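Local coordinates for protein oxidoreductase, 2OG-Fe(II) oxygenase family (Burkholderia pseudomallei, PDB 6N1F) that binds an iron(III) ion and probably acts as a 2-oxoglutarate-dependent, iron-dependent oxidoreductase, at residues M146-D157 with C205-A216. Residues are numbered along the deposited sequence; the frame is centred on the assembly and turned at random.
Sequences MLKDSFIGMHLD and CAHRHEVRTVRA. With FE (Fe (III) ion), chain E.
His155 and Asp157 from one chain segment and His209 from the other close on a single iron ion, the HxD...H facial triad of the 2OG-Fe(II) oxygenase family. His209 NE2 and Asp157 OD1 both lie 2.2 Å from the iron. His155 NE2 is farther off at 2.5 Å, and a water is a fourth ligand. The two imidazoles stand oblique, planes 78° apart, with both NE2 atoms directed at the iron. Histidine suits this role because NE2 binds the metal while ND1 can still donate: His155 ND1 donates a hydrogen bond to Gly153 O at 3.0 Å, in the ring plane, which helps fix the rotation of the ring. In both histidines CG sits between the backbone N and the carbonyl carbon (chi1 70° and 60°), carrying the two rings to the same side of the strand pair. The short side chain of Asp157 brings one oxygen, OD1, to the metal.

The backbones that carry the two histidines form an antiparallel hydrogen-bonded pair, with His209 N to His155 O at 3.1 Å. A second such pair joins Ile152 and Val211, and the register slips by one residue between them, a beta bulge. Ile152 CG1 lies alongside Val211 CB, and beta-branched side chains suit such extended backbone. Farther along, the methyl of selenomethionine Met146 meets Val211 CG1 at 3.9 Å and reaches Val214 CG2, while at the end of the type II turn from Leu147 to Ser150, Ser150 O accepts a hydrogen bond from Val214 N.

Strand 208-211 edges a small mixed sheet beside strand 181-184, where His184 holds the Glu210 carboxylate and Phe181 meets the His209 ring. Strands 88-92 and 218-227 of the large antiparallel sheet pack against Met146, so the contact bridges both sheets of the double-stranded beta-helix.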
HETATM    1  N   MSE A 146      -6.157  -6.732   9.743  1.00 25.05           N
HETATM    2  CA  MSE A 146      -5.576  -6.500  11.057  1.00 25.30           C
HETATM    3  C   MSE A 146      -6.668  -6.422  12.104  1.00 25.91           C
HETATM    4  O   MSE A 146      -7.587  -5.599  11.995  1.00 25.60           O
HETATM    5  CB  MSE A 146      -4.737  -5.210  11.062  1.00 24.45           C
HETATM    6  CG  MSE A 146      -3.579  -5.198  10.066  1.00 24.24           C
HETATM    7 SE   MSE A 146      -2.609  -3.504  10.161  1.00 34.13          SE
HETATM    8  CE  MSE A 146      -1.957  -3.579  11.995  1.00 24.33           C
ATOM      9  N   LEU A 147      -6.571  -7.286  13.105  1.00 26.96           N
ATOM     10  CA  LEU A 147      -7.591  -7.378  14.130  1.00 27.86           C
ATOM     11  C   LEU A 147      -7.268  -6.427  15.281  1.00 39.21           C
ATOM     12  O   LEU A 147      -6.190  -5.830  15.339  1.00 27.29           O
ATOM     13  CB  LEU A 147      -7.698  -8.817  14.623  1.00 29.24           C
ATOM     14  CG  LEU A 147      -7.886  -9.832  13.506  1.00 29.57           C
ATOM     15  CD1 LEU A 147      -7.937 -11.229  14.085  1.00 31.20           C
ATOM     16  CD2 LEU A 147      -9.140  -9.529  12.729  1.00 29.43           C
ATOM     17  N   LYS A 148      -8.225  -6.293  16.207  1.00 28.72           N
ATOM     18  CA  LYS A 148      -8.050  -5.403  17.347  1.00 35.75           C
ATOM     19  C   LYS A 148      -6.780  -5.752  18.104  1.00 36.99           C
ATOM     20  O   LYS A 148      -6.514  -6.927  18.373  1.00 30.16           O
ATOM     21  CB  LYS A 148      -9.248  -5.499  18.284  1.00 32.75           C
ATOM     22  CG  LYS A 148      -9.257  -4.468  19.388  1.00 34.41           C
ATOM     23  CD  LYS A 148     -10.559  -4.545  20.180  1.00 45.24           C
ATOM     24  CE  LYS A 148     -10.479  -3.736  21.469  1.00 50.96           C
ATOM     25  NZ  LYS A 148      -9.188  -3.957  22.168  1.00 50.99           N
ATOM     26  N   ASP A 149      -5.990  -4.725  18.422  1.00 29.04           N
ATOM     27  CA  ASP A 149      -4.748  -4.772  19.196  1.00 29.55           C
ATOM     28  C   ASP A 149      -3.571  -5.252  18.356  1.00 36.15           C
ATOM     29  O   ASP A 149      -2.464  -5.369  18.882  1.00 39.75           O
ATOM     30  CB  ASP A 149      -4.862  -5.646  20.455  1.00 35.98           C
ATOM     31  CG  ASP A 149      -5.918  -5.146  21.404  1.00 46.06           C
ATOM     32  OD1 ASP A 149      -5.871  -3.949  21.767  1.00 49.76           O
ATOM     33  OD2 ASP A 149      -6.806  -5.939  21.770  1.00 49.44           O
ATOM     34  N   SER A 150      -3.764  -5.524  17.074  1.00 28.11           N
ATOM     35  CA  SER A 150      -2.625  -5.744  16.202  1.00 27.65           C
ATOM     36  C   SER A 150      -1.947  -4.413  15.863  1.00 27.34           C
ATOM     37  O   SER A 150      -2.512  -3.330  16.032  1.00 26.62           O
ATOM     38  CB  SER A 150      -3.070  -6.454  14.920  1.00 29.58           C
ATOM     39  OG  SER A 150      -4.008  -5.662  14.209  1.00 26.28           O
ATOM     40  N   PHE A 151      -0.715  -4.514  15.373  1.00 26.91           N
ATOM     41  CA  PHE A 151       0.057  -3.367  14.911  1.00 26.46           C
ATOM     42  C   PHE A 151       1.143  -3.873  13.974  1.00 27.13           C
ATOM     43  O   PHE A 151       1.412  -5.075  13.897  1.00 27.02           O
ATOM     44  CB  PHE A 151       0.670  -2.584  16.077  1.00 27.67           C
ATOM     45  CG  PHE A 151       1.594  -3.397  16.940  1.00 38.08           C
ATOM     46  CD1 PHE A 151       2.933  -3.535  16.612  1.00 44.08           C
ATOM     47  CD2 PHE A 151       1.125  -4.009  18.089  1.00 38.03           C
ATOM     48  CE1 PHE A 151       3.783  -4.284  17.409  1.00 46.32           C
ATOM     49  CE2 PHE A 151       1.967  -4.763  18.889  1.00 43.50           C
ATOM     50  CZ  PHE A 151       3.296  -4.899  18.550  1.00 45.64           C
ATOM     51  N   ILE A 152       1.765  -2.942  13.257  1.00 28.41           N
ATOM     52  CA  ILE A 152       2.962  -3.223  12.472  1.00 32.08           C
ATOM     53  C   ILE A 152       4.074  -2.363  13.038  1.00 33.22           C
ATOM     54  O   ILE A 152       4.083  -1.145  12.830  1.00 30.93           O
ATOM     55  CB  ILE A 152       2.784  -2.934  10.982  1.00 32.26           C
ATOM     56  CG1 ILE A 152       1.573  -3.672  10.432  1.00 50.22           C
ATOM     57  CG2 ILE A 152       4.045  -3.352  10.240  1.00 26.14           C
ATOM     58  CD1 ILE A 152       1.738  -5.149  10.477  1.00 56.88           C
ATOM     59  N   GLY A 153       5.015  -2.987  13.733  1.00 33.01           N
ATOM     60  CA  GLY A 153       6.131  -2.252  14.289  1.00 31.45           C
ATOM     61  C   GLY A 153       7.002  -1.639  13.209  1.00 30.12           C
ATOM     62  O   GLY A 153       6.915  -1.956  12.020  1.00 33.94           O
HETATM   63  N   MSE A 154       7.859  -0.733  13.652  1.00 34.76           N
HETATM   64  CA  MSE A 154       8.778   0.006  12.785  1.00 41.20           C
HETATM   65  C   MSE A 154       9.585  -0.881  11.826  1.00 37.15           C
HETATM   66  O   MSE A 154      10.146  -1.893  12.251  1.00 36.82           O
HETATM   67  CB  MSE A 154       9.742   0.807  13.653  1.00 48.89           C
HETATM   68  CG  MSE A 154      10.458   1.874  12.892  1.00 61.85           C
HETATM   69 SE   MSE A 154       9.269   3.372  12.627  1.00 70.40          SE
HETATM   70  CE  MSE A 154       9.675   4.294  14.312  1.00 64.49           C
ATOM     71  N   HIS A 155       9.660  -0.504  10.545  1.00 39.07           N
ATOM     72  CA  HIS A 155      10.428  -1.295   9.589  1.00 41.70           C
ATOM     73  C   HIS A 155      10.649  -0.503   8.306  1.00 40.33           C
ATOM     74  O   HIS A 155      10.100   0.585   8.113  1.00 33.64           O
ATOM     75  CB  HIS A 155       9.729  -2.612   9.265  1.00 45.30           C
ATOM     76  CG  HIS A 155       8.486  -2.439   8.457  1.00 45.82           C
ATOM     77  ND1 HIS A 155       7.290  -2.043   9.014  1.00 44.35           N
ATOM     78  CD2 HIS A 155       8.259  -2.585   7.131  1.00 43.22           C
ATOM     79  CE1 HIS A 155       6.374  -1.963   8.065  1.00 43.86           C
ATOM     80  NE2 HIS A 155       6.935  -2.292   6.915  1.00 45.23           N
ATOM     81  N   LEU A 156      11.451  -1.094   7.418  1.00 44.60           N
ATOM     82  CA  LEU A 156      11.737  -0.565   6.087  1.00 45.37           C
ATOM     83  C   LEU A 156      11.312  -1.590   5.050  1.00 43.99           C
ATOM     84  O   LEU A 156      11.776  -2.735   5.085  1.00 39.91           O
ATOM     85  CB  LEU A 156      13.225  -0.257   5.920  1.00 45.74           C
ATOM     86  CG  LEU A 156      13.735   1.150   6.197  1.00 47.18           C
ATOM     87  CD1 LEU A 156      15.254   1.119   6.360  1.00 53.11           C
ATOM     88  CD2 LEU A 156      13.329   2.084   5.070  1.00 42.95           C
ATOM     89  N   ASP A 157      10.440  -1.180   4.127  1.00 49.57           N
ATOM     90  CA  ASP A 157      10.029  -2.073   3.050  1.00 50.92           C
ATOM     91  C   ASP A 157      11.216  -2.495   2.203  1.00 48.69           C
ATOM     92  O   ASP A 157      11.270  -3.635   1.732  1.00 51.54           O
ATOM     93  CB  ASP A 157       8.967  -1.400   2.183  1.00 52.52           C
ATOM     94  CG  ASP A 157       7.617  -1.326   2.869  1.00 60.79           C
ATOM     95  OD1 ASP A 157       7.359  -2.163   3.767  1.00 66.05           O
ATOM     96  OD2 ASP A 157       6.812  -0.438   2.501  1.00 58.49           O
ATOM     97  N   CYS A 205       9.453   4.196  -0.239  1.00 34.84           N
ATOM     98  CA  CYS A 205      10.009   3.143   0.606  1.00 42.78           C
ATOM     99  C   CYS A 205      11.329   3.540   1.263  1.00 47.86           C
ATOM    100  O   CYS A 205      11.968   2.695   1.906  1.00 51.20           O
ATOM    101  CB  CYS A 205      10.185   1.859  -0.212  1.00 46.68           C
ATOM    102  SG  CYS A 205       8.635   1.240  -0.946  1.00 46.18           S
ATOM    103  N   ALA A 206      11.742   4.797   1.118  1.00 44.80           N
ATOM    104  CA  ALA A 206      12.965   5.301   1.730  1.00 44.43           C
ATOM    105  C   ALA A 206      12.816   5.591   3.215  1.00 39.68           C
ATOM    106  O   ALA A 206      13.830   5.769   3.894  1.00 42.26           O
ATOM    107  CB  ALA A 206      13.421   6.578   1.020  1.00 43.73           C
ATOM    108  N   HIS A 207      11.593   5.665   3.730  1.00 34.61           N
ATOM    109  CA  HIS A 207      11.353   6.056   5.109  1.00 37.72           C
ATOM    110  C   HIS A 207      10.815   4.882   5.902  1.00 37.39           C
ATOM    111  O   HIS A 207       9.959   4.135   5.420  1.00 38.30           O
ATOM    112  CB  HIS A 207      10.359   7.207   5.201  1.00 37.56           C
ATOM    113  CG  HIS A 207      10.807   8.447   4.503  1.00 45.84           C
ATOM    114  ND1 HIS A 207      11.948   9.130   4.861  1.00 48.98           N
ATOM    115  CD2 HIS A 207      10.267   9.128   3.465  1.00 47.15           C
ATOM    116  CE1 HIS A 207      12.093  10.180   4.073  1.00 50.36           C
ATOM    117  NE2 HIS A 207      11.087  10.202   3.216  1.00 48.13           N
ATOM    118  N   ARG A 208      11.331   4.735   7.119  1.00 40.31           N
ATOM    119  CA  ARG A 208      10.747   3.813   8.077  1.00 35.23           C
ATOM    120  C   ARG A 208       9.287   4.178   8.311  1.00 30.87           C
ATOM    121  O   ARG A 208       8.916   5.354   8.282  1.00 30.90           O
ATOM    122  CB  ARG A 208      11.543   3.869   9.385  1.00 38.20           C
ATOM    123  CG  ARG A 208      12.992   3.424   9.250  1.00 48.38           C
ATOM    124  CD  ARG A 208      13.808   3.647  10.536  1.00 59.92           C
ATOM    125  NE  ARG A 208      13.457   2.739  11.634  1.00 70.80           N
ATOM    126  CZ  ARG A 208      13.835   1.462  11.712  1.00 72.74           C
ATOM    127  NH1 ARG A 208      14.563   0.922  10.744  1.00 77.24           N
ATOM    128  NH2 ARG A 208      13.475   0.715  12.753  1.00 68.55           N
ATOM    129  N   HIS A 209       8.443   3.166   8.518  1.00 30.29           N
ATOM    130  CA  HIS A 209       7.024   3.419   8.758  1.00 25.95           C
ATOM    131  C   HIS A 209       6.409   2.273   9.551  1.00 29.61           C
ATOM    132  O   HIS A 209       7.009   1.209   9.722  1.00 27.89           O
ATOM    133  CB  HIS A 209       6.252   3.625   7.454  1.00 25.26           C
ATOM    134  CG  HIS A 209       6.311   2.456   6.531  1.00 48.69           C
ATOM    135  ND1 HIS A 209       7.026   2.477   5.353  1.00 54.89           N
ATOM    136  CD2 HIS A 209       5.747   1.227   6.611  1.00 51.78           C
ATOM    137  CE1 HIS A 209       6.896   1.314   4.744  1.00 57.10           C
ATOM    138  NE2 HIS A 209       6.125   0.537   5.485  1.00 60.86           N
ATOM    139  N   GLU A 210       5.178   2.497  10.011  1.00 23.98           N
ATOM    140  CA  GLU A 210       4.526   1.584  10.937  1.00 24.13           C
ATOM    141  C   GLU A 210       3.033   1.837  10.908  1.00 28.39           C
ATOM    142  O   GLU A 210       2.568   2.919  10.533  1.00 20.34           O
ATOM    143  CB  GLU A 210       5.036   1.789  12.367  1.00 25.47           C
ATOM    144  CG  GLU A 210       4.491   3.069  12.961  1.00 25.97           C
ATOM    145  CD  GLU A 210       4.843   3.274  14.434  1.00 39.55           C
ATOM    146  OE1 GLU A 210       4.943   2.276  15.177  1.00 43.46           O
ATOM    147  OE2 GLU A 210       5.006   4.444  14.843  1.00 33.07           O
ATOM    148  N   VAL A 211       2.285   0.844  11.361  1.00 23.65           N
ATOM    149  CA  VAL A 211       0.861   0.996  11.602  1.00 21.66           C
ATOM    150  C   VAL A 211       0.643   0.885  13.104  1.00 26.80           C
ATOM    151  O   VAL A 211       1.086  -0.087  13.727  1.00 27.02           O
ATOM    152  CB  VAL A 211       0.048  -0.053  10.825  1.00 20.47           C
ATOM    153  CG1 VAL A 211      -1.442   0.165  11.048  1.00 18.95           C
ATOM    154  CG2 VAL A 211       0.394  -0.005   9.321  1.00 21.07           C
ATOM    155  N   ARG A 212       0.002   1.893  13.694  1.00 31.26           N
ATOM    156  CA  ARG A 212      -0.201   1.879  15.133  1.00 26.49           C
ATOM    157  C   ARG A 212      -1.392   1.000  15.499  1.00 28.49           C
ATOM    158  O   ARG A 212      -2.185   0.578  14.647  1.00 21.75           O
ATOM    159  CB  ARG A 212      -0.378   3.297  15.681  1.00 24.59           C
ATOM    160  CG  ARG A 212       0.863   4.136  15.477  1.00 34.12           C
ATOM    161  CD  ARG A 212       0.779   5.487  16.141  1.00 37.47           C
ATOM    162  NE  ARG A 212       2.094   6.124  16.169  1.00 38.60           N
ATOM    163  CZ  ARG A 212       2.301   7.414  16.414  1.00 39.17           C
ATOM    164  NH1 ARG A 212       1.275   8.231  16.630  1.00 38.63           N
ATOM    165  NH2 ARG A 212       3.537   7.890  16.422  1.00 30.56           N
ATOM    166  N   THR A 213      -1.494   0.724  16.798  1.00 24.35           N
ATOM    167  CA  THR A 213      -2.409  -0.278  17.320  1.00 24.83           C
ATOM    168  C   THR A 213      -3.816  -0.080  16.784  1.00 27.76           C
ATOM    169  O   THR A 213      -4.340   1.036  16.780  1.00 27.49           O
ATOM    170  CB  THR A 213      -2.422  -0.207  18.853  1.00 26.99           C
ATOM    171  OG1 THR A 213      -1.076  -0.207  19.319  1.00 40.49           O
ATOM    172  CG2 THR A 213      -3.144  -1.401  19.437  1.00 27.80           C
ATOM    173  N   VAL A 214      -4.420  -1.178  16.335  1.00 31.83           N
ATOM    174  CA  VAL A 214      -5.818  -1.172  15.929  1.00 27.26           C
ATOM    175  C   VAL A 214      -6.664  -1.209  17.189  1.00 25.59           C
ATOM    176  O   VAL A 214      -6.509  -2.104  18.022  1.00 29.40           O
ATOM    177  CB  VAL A 214      -6.143  -2.355  15.009  1.00 24.69           C
ATOM    178  CG1 VAL A 214      -7.618  -2.362  14.689  1.00 23.56           C
ATOM    179  CG2 VAL A 214      -5.330  -2.255  13.716  1.00 25.34           C
ATOM    180  N   ARG A 215      -7.562  -0.238  17.331  1.00 26.31           N
ATOM    181  CA  ARG A 215      -8.269  -0.052  18.585  1.00 40.93           C
ATOM    182  C   ARG A 215      -9.709  -0.537  18.544  1.00 52.39           C
ATOM    183  O   ARG A 215     -10.326  -0.666  19.608  1.00 66.18           O
ATOM    184  CB  ARG A 215      -8.219   1.426  19.012  1.00 42.40           C
ATOM    185  CG  ARG A 215      -6.838   1.855  19.520  1.00 37.69           C
ATOM    186  CD  ARG A 215      -6.849   3.161  20.296  1.00 44.51           C
ATOM    187  NE  ARG A 215      -6.293   4.262  19.521  1.00 51.17           N
ATOM    188  CZ  ARG A 215      -7.001   5.285  19.047  1.00 66.47           C
ATOM    189  NH1 ARG A 215      -8.307   5.362  19.287  1.00 70.95           N
ATOM    190  NH2 ARG A 215      -6.402   6.239  18.336  1.00 68.73           N
ATOM    191  N   ALA A 216     -10.253  -0.834  17.367  1.00 49.59           N
ATOM    192  CA  ALA A 216     -11.592  -1.402  17.327  1.00 58.84           C
ATOM    193  C   ALA A 216     -11.787  -2.155  16.020  1.00 53.12           C
ATOM    194  O   ALA A 216     -11.099  -1.905  15.028  1.00 47.86           O
ATOM    195  CB  ALA A 216     -12.671  -0.326  17.506  1.00 59.67           C
TER
HETATM  196 FE    FE E 300       5.634  -1.488   4.914  0.90 52.11          FE
HETATM  197  O   HOH W   1       3.431  -1.639   6.126  1.00 44.42           O